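Local coordinates for protein histidine kinase (Caulobacter vibrioides, PDB 6TNE) that probably accepts and passes on phosphoryl groups as the receiver domain of the hybrid histidine kinase CckA, at residues Ile3-Asp8 / Arg18-Arg23; Glu35-Ala40 / Arg69-Thr74. All coordinates share one frame; numbering follows the deposited sequence.

Contact 1 (Ile3-Asp8 / Arg18-Arg23)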
loop_
_atom_site.group_PDB
_atom_site.type_symbol
_atom_site.label_atom_id
_atom_site.label_comp_id
_atom_site.label_asym_id
_atom_site.label_seq_id
_atom_site.Cartn_x
_atom_site.Cartn_y
_atom_site.Cartn_z
ATOM N N ILE A 3 -7.322 0.262 -2.548
ATOM C CA ILE A 3 -5.971 0.033 -2.045
ATOM C C ILE A 3 -5.119 1.194 -2.517
ATOM O O ILE A 3 -5.094 1.487 -3.709
ATOM C CB ILE A 3 -5.398 -1.291 -2.583
ATOM C CG1 ILE A 3 -6.293 -2.466 -2.142
ATOM C CG2 ILE A 3 -3.970 -1.497 -2.077
ATOM C CD1 ILE A 3 -5.895 -3.772 -2.796
ATOM N N LEU A 4 -4.374 1.817 -1.595
ATOM C CA LEU A 4 -3.337 2.773 -1.971
ATOM C C LEU A 4 -2.027 1.986 -1.983
ATOM O O LEU A 4 -1.628 1.453 -0.944
ATOM C CB LEU A 4 -3.315 3.932 -0.960
ATOM C CG LEU A 4 -2.179 4.931 -1.096
ATOM C CD1 LEU A 4 -2.041 5.489 -2.487
ATOM C CD2 LEU A 4 -2.391 6.059 -0.041
ATOM N N PHE A 5 -1.378 1.914 -3.140
ATOM C CA PHE A 5 -0.199 1.070 -3.355
ATOM C C PHE A 5 0.955 1.999 -3.690
ATOM O O PHE A 5 0.955 2.635 -4.757
ATOM C CB PHE A 5 -0.463 0.074 -4.496
ATOM C CG PHE A 5 0.464 -1.103 -4.512
ATOM C CD1 PHE A 5 1.831 -0.982 -4.550
ATOM C CD2 PHE A 5 -0.050 -2.384 -4.406
ATOM C CE1 PHE A 5 2.660 -2.108 -4.524
ATOM C CE2 PHE A 5 0.766 -3.525 -4.403
ATOM C CZ PHE A 5 2.140 -3.388 -4.461
ATOM N N VAL A 6 1.932 2.080 -2.799
ATOM C CA VAL A 6 3.045 3.017 -2.887
ATOM C C VAL A 6 4.316 2.220 -3.126
ATOM O O VAL A 6 4.730 1.420 -2.280
ATOM C CB VAL A 6 3.150 3.855 -1.611
ATOM C CG1 VAL A 6 4.160 4.982 -1.812
ATOM C CG2 VAL A 6 1.772 4.355 -1.161
ATOM N N GLU A 7 4.945 2.418 -4.286
ATOM C CA GLU A 7 6.123 1.650 -4.678
ATOM C C GLU A 7 6.822 2.460 -5.762
ATOM O O GLU A 7 6.209 2.826 -6.763
ATOM C CB GLU A 7 5.684 0.262 -5.170
ATOM C CG GLU A 7 6.742 -0.546 -5.907
ATOM C CD GLU A 7 7.943 -0.807 -5.068
ATOM O OE1 GLU A 7 7.862 -1.637 -4.162
ATOM O OE2 GLU A 7 8.992 -0.170 -5.270
ATOM N N ASP A 8 8.114 2.744 -5.548
ATOM C CA ASP A 8 8.865 3.553 -6.504
ATOM C C ASP A 8 9.252 2.785 -7.753
ATOM O O ASP A 8 9.530 3.413 -8.791
ATOM C CB ASP A 8 10.110 4.151 -5.870
ATOM C CG ASP A 8 11.022 3.109 -5.334
ATOM O OD1 ASP A 8 10.595 2.321 -4.486
ATOM O OD2 ASP A 8 12.208 3.106 -5.732
ATOM N N ARG A 18 -2.009 -4.192 -11.428
ATOM C CA ARG A 18 -2.841 -4.803 -12.465
ATOM C C ARG A 18 -3.409 -6.142 -12.003
ATOM O O ARG A 18 -4.566 -6.472 -12.290
ATOM C CB ARG A 18 -2.030 -4.941 -13.753
ATOM C CG ARG A 18 -1.801 -3.597 -14.403
ATOM C CD ARG A 18 -0.912 -3.710 -15.622
ATOM N NE ARG A 18 -1.632 -4.402 -16.694
ATOM C CZ ARG A 18 -1.059 -4.769 -17.832
ATOM N NH1 ARG A 18 0.230 -4.545 -18.015
ATOM N NH2 ARG A 18 -1.773 -5.388 -18.767
ATOM N N LEU A 19 -2.602 -6.938 -11.288
ATOM C CA LEU A 19 -3.087 -8.225 -10.815
ATOM C C LEU A 19 -4.118 -8.067 -9.722
ATOM O O LEU A 19 -5.067 -8.863 -9.647
ATOM C CB LEU A 19 -1.936 -9.124 -10.400
ATOM C CG LEU A 19 -1.141 -9.560 -11.622
ATOM C CD1 LEU A 19 0.208 -10.148 -11.212
ATOM C CD2 LEU A 19 -1.890 -10.576 -12.467
ATOM N N LEU A 20 -3.995 -7.010 -8.900
ATOM C CA LEU A 20 -5.017 -6.754 -7.898
ATOM C C LEU A 20 -6.299 -6.230 -8.565
ATOM O O LEU A 20 -7.417 -6.595 -8.167
ATOM C CB LEU A 20 -4.452 -5.795 -6.878
ATOM C CG LEU A 20 -3.915 -6.197 -5.524
ATOM C CD1 LEU A 20 -4.018 -7.626 -4.976
ATOM C CD2 LEU A 20 -2.766 -5.305 -5.031
ATOM N N ARG A 21 -6.167 -5.371 -9.580
ATOM C CA ARG A 21 -7.370 -4.920 -10.302
ATOM C C ARG A 21 -8.112 -6.090 -10.945
ATOM O O ARG A 21 -9.348 -6.073 -11.052
ATOM C CB ARG A 21 -7.000 -3.876 -11.357
ATOM C CG ARG A 21 -6.581 -2.540 -10.819
ATOM C CD ARG A 21 -6.318 -1.502 -11.949
ATOM N NE ARG A 21 -5.693 -0.342 -11.336
ATOM C CZ ARG A 21 -4.414 0.007 -11.521
ATOM N NH1 ARG A 21 -3.659 -0.661 -12.388
ATOM N NH2 ARG A 21 -3.910 1.005 -10.800
ATOM N N ALA A 22 -7.373 -7.092 -11.424
ATOM C CA ALA A 22 -7.983 -8.283 -12.015
ATOM C C ALA A 22 -8.837 -9.021 -11.010
ATOM O O ALA A 22 -9.724 -9.790 -11.402
ATOM C CB ALA A 22 -6.870 -9.214 -12.495
ATOM N N ARG A 23 -8.574 -8.836 -9.726
ATOM C CA ARG A 23 -9.322 -9.461 -8.649
ATOM C C ARG A 23 -10.385 -8.544 -8.091
ATOM O O ARG A 23 -11.065 -8.909 -7.121
ATOM C CB ARG A 23 -8.386 -9.894 -7.529
ATOM C CG ARG A 23 -7.459 -10.986 -7.968
ATOM C CD ARG A 23 -6.284 -11.102 -7.053
ATOM N NE ARG A 23 -5.696 -12.418 -7.184
ATOM C CZ ARG A 23 -4.847 -12.794 -8.143
ATOM N NH1 ARG A 23 -4.435 -11.933 -9.088
ATOM N NH2 ARG A 23 -4.393 -14.060 -8.139
#

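Contact 2 (Glu35-Ala40 / Arg69-Thr74)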
loop_
_atom_site.group_PDB
_atom_site.type_symbol
_atom_site.label_atom_id
_atom_site.label_comp_id
_atom_site.label_asym_id
_atom_site.label_seq_id
_atom_site.Cartn_x
_atom_site.Cartn_y
_atom_site.Cartn_z
ATOM N N GLU A 35 3.557 11.903 -2.963
ATOM C CA GLU A 35 2.352 11.659 -3.762
ATOM C C GLU A 35 1.311 10.893 -2.969
ATOM O O GLU A 35 0.120 11.218 -2.987
ATOM C CB GLU A 35 2.769 10.831 -4.971
ATOM C CG GLU A 35 1.624 10.473 -5.847
ATOM C CD GLU A 35 1.994 9.668 -7.109
ATOM O OE1 GLU A 35 1.106 9.495 -7.941
ATOM O OE2 GLU A 35 3.144 9.191 -7.278
ATOM N N ALA A 36 1.748 9.850 -2.245
ATOM C CA ALA A 36 0.827 9.050 -1.452
ATOM C C ALA A 36 0.096 9.881 -0.420
ATOM O O ALA A 36 -1.078 9.645 -0.143
ATOM C CB ALA A 36 1.563 7.889 -0.817
ATOM N N LEU A 37 0.798 10.821 0.218
ATOM C CA LEU A 37 0.167 11.641 1.251
ATOM C C LEU A 37 -0.955 12.484 0.659
ATOM O O LEU A 37 -1.993 12.657 1.283
ATOM C CB LEU A 37 1.240 12.485 1.927
ATOM C CG LEU A 37 0.801 13.239 3.160
ATOM C CD1 LEU A 37 0.220 12.330 4.236
ATOM C CD2 LEU A 37 2.036 13.983 3.684
ATOM N N ILE A 38 -0.762 13.028 -0.543
ATOM C CA ILE A 38 -1.825 13.802 -1.184
ATOM C C ILE A 38 -2.990 12.902 -1.560
ATOM O O ILE A 38 -4.146 13.248 -1.336
ATOM C CB ILE A 38 -1.235 14.538 -2.396
ATOM C CG1 ILE A 38 -0.313 15.638 -1.890
ATOM C CG2 ILE A 38 -2.338 15.072 -3.338
ATOM C CD1 ILE A 38 0.499 16.287 -2.937
ATOM N N ILE A 39 -2.699 11.695 -2.087
ATOM C CA ILE A 39 -3.778 10.777 -2.408
ATOM C C ILE A 39 -4.567 10.404 -1.163
ATOM O O ILE A 39 -5.803 10.373 -1.164
ATOM C CB ILE A 39 -3.228 9.520 -3.122
ATOM C CG1 ILE A 39 -2.659 9.884 -4.486
ATOM C CG2 ILE A 39 -4.321 8.469 -3.307
ATOM C CD1 ILE A 39 -1.750 8.811 -5.047
ATOM N N ALA A 40 -3.853 10.129 -0.067
ATOM C CA ALA A 40 -4.527 9.757 1.183
ATOM C C ALA A 40 -5.416 10.881 1.678
ATOM O O ALA A 40 -6.563 10.635 2.080
ATOM C CB ALA A 40 -3.492 9.357 2.242
ATOM N N ARG A 69 -1.563 8.342 8.679
ATOM C CA ARG A 69 -2.429 7.469 9.453
ATOM C C ARG A 69 -3.777 8.100 9.740
ATOM O O ARG A 69 -4.801 7.411 9.665
ATOM C CB ARG A 69 -1.717 7.099 10.771
ATOM C CG ARG A 69 -2.302 5.947 11.578
ATOM C CD ARG A 69 -2.982 4.963 10.677
ATOM N NE ARG A 69 -2.674 3.565 10.969
ATOM C CZ ARG A 69 -3.390 2.583 10.452
ATOM N NH1 ARG A 69 -3.099 1.303 10.718
ATOM N NH2 ARG A 69 -4.396 2.907 9.649
ATOM N N GLY A 70 -3.797 9.398 10.058
ATOM C CA GLY A 70 -5.070 10.080 10.313
ATOM C C GLY A 70 -6.016 10.028 9.108
ATOM O O GLY A 70 -7.213 9.769 9.244
ATOM N N TYR A 71 -5.480 10.233 7.880
ATOM C CA TYR A 71 -6.341 10.168 6.692
ATOM C C TYR A 71 -6.791 8.743 6.437
ATOM O O TYR A 71 -7.870 8.522 5.878
ATOM C CB TYR A 71 -5.579 10.682 5.460
ATOM C CG TYR A 71 -5.044 12.061 5.624
ATOM C CD1 TYR A 71 -5.864 13.117 6.072
ATOM C CD2 TYR A 71 -3.729 12.322 5.290
ATOM C CE1 TYR A 71 -5.351 14.421 6.164
ATOM C CE2 TYR A 71 -3.207 13.613 5.394
ATOM C CZ TYR A 71 -4.023 14.631 5.889
ATOM O OH TYR A 71 -3.501 15.892 5.988
ATOM N N LEU A 72 -5.940 7.764 6.807
ATOM C CA LEU A 72 -6.246 6.356 6.612
ATOM C C LEU A 72 -7.236 5.815 7.640
ATOM O O LEU A 72 -7.836 4.758 7.405
ATOM C CB LEU A 72 -4.953 5.533 6.655
ATOM C CG LEU A 72 -3.991 5.865 5.522
ATOM C CD1 LEU A 72 -2.652 5.180 5.801
ATOM C CD2 LEU A 72 -4.574 5.341 4.219
ATOM N N GLY A 73 -7.408 6.472 8.776
ATOM C CA GLY A 73 -8.333 5.954 9.771
ATOM C C GLY A 73 -7.792 4.642 10.291
ATOM O O GLY A 73 -6.606 4.524 10.586
ATOM N N THR A 74 -8.665 3.643 10.393
ATOM C CA THR A 74 -8.257 2.332 10.876
ATOM C C THR A 74 -7.840 1.386 9.754
ATOM O O THR A 74 -7.718 0.177 9.992
ATOM C CB THR A 74 -9.379 1.720 11.703
ATOM O OG1 THR A 74 -10.526 1.555 10.860
ATOM C CG2 THR A 74 -9.719 2.636 12.887
#

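Contact 1 (Ile3-Asp8 / Arg18-Arg23)
Leu20, near the end of helix 10-21, reaches down onto strand 2-6 and meets Ile3 and Phe5 with a single methyl, CD2. Ile3 comes to it with CD1, 4.1 Å from Leu20 CD2, and the two side chains cross at about a right angle. With CG1 beside the backbone N (chi1 -60°) and the chain then extended, Ile3 sends that terminal methyl out toward the helix. Phe5 offers the rim of its ring: Leu20 CD2 lies near the ring plane, 4.0 Å from Phe5 CE2 and equally far from CD2 of the same ring, so methyl meets edge and not the aromatic face. This is the first strand-helix step of a beta-alpha-beta unit in the receiver (CheY-like) fold, the helix lying over the sheet. Branched Ile3 suits a buried strand position. Phe5, a large apolar ring, suits a buried place between strand and helix and packs on Arg13 and Ala16 as well, its opposite edge facing Glu7 CB. The near-eclipsed chi2 of Leu20 (-6°) is unusual, so the exact placing of its methyls is doubtful. Val114 of helix 107-118 also packs on Ile3. Just past the helix, Arg23 NH1 donates to Leu19 O at 3.2 Å, from above the carbonyl plane.

Contact 2 (Glu35-Ala40 / Arg69-Thr74)
Ala40, whose backbone N donates a hydrogen bond of 2.8 Å to Ala36 O within helix 33-42, packs against Tyr71 near the end of helix 61-72. The two CA atoms lie 5.8 Å apart, a close approach that the small methyl of Ala40 permits: its CB is 4.1 Å from Tyr71 CB. Ala40 O also touches Tyr71 CB, 3.5 Å away, as a van der Waals contact. Beyond the CB atoms the ring carries on toward the preceding turn of helix 33-42. Tyr71 holds CG beside its own backbone N (chi1 -56°), which directs the ring across to Leu37. There, Leu37 CD1 sits at the ring edge, in its plane, 3.8 Å from Tyr71 CE2. Tyrosine suits this place because its long flat ring spans from Ala40 to Leu37, while the residue stays partly exposed and its polar end need not be buried. Leucine suits its own because its CB does not itself aim at the other helix; CG, anti to the backbone N (chi1 -171°), carries a branched end over to the ring. Leu37 packs on Lys67 and Ala68 as well. In the receiver fold these two helices are neighbours on one face of the central parallel sheet, here linked through strand 49-53. Helix 61-72 stops just beyond the contact, where Gly73 takes a positive phi of 66°, a conformation glycine adopts easily. No hydrogen bond joins the two segments, so cohesion rests on dispersion and shape: an alanine whose methyl and carbonyl fit against Tyr71 CB, and a tyrosine edge met by a leucine methyl.

Overall arrangement
The two contacts lie on opposite faces of one five-stranded parallel sheet: contact 1 sets helix 10-21 on strand 2-6, whereas contact 2 joins helix 33-42 to helix 61-72. Their centres are about 16 Å apart, yet strand 2-6 bridges them. Val6 CG2 packs 3.6 Å from Ala36 CB, and Leu4 CD1 lies 3.8 Å from Ile39 CG2, while Ile3 and Phe5 turn to contact 1. Beyond the strand, Glu7 and Asp8 approach Asp53, and Glu7 forms a salt bridge with Lys103. This acidic cluster is consistent with the phosphorylation pocket of receiver domains. Contact 1 packs just behind it; the touching residues of contact 2 (Leu37, Ala40, Tyr71) are not part of it.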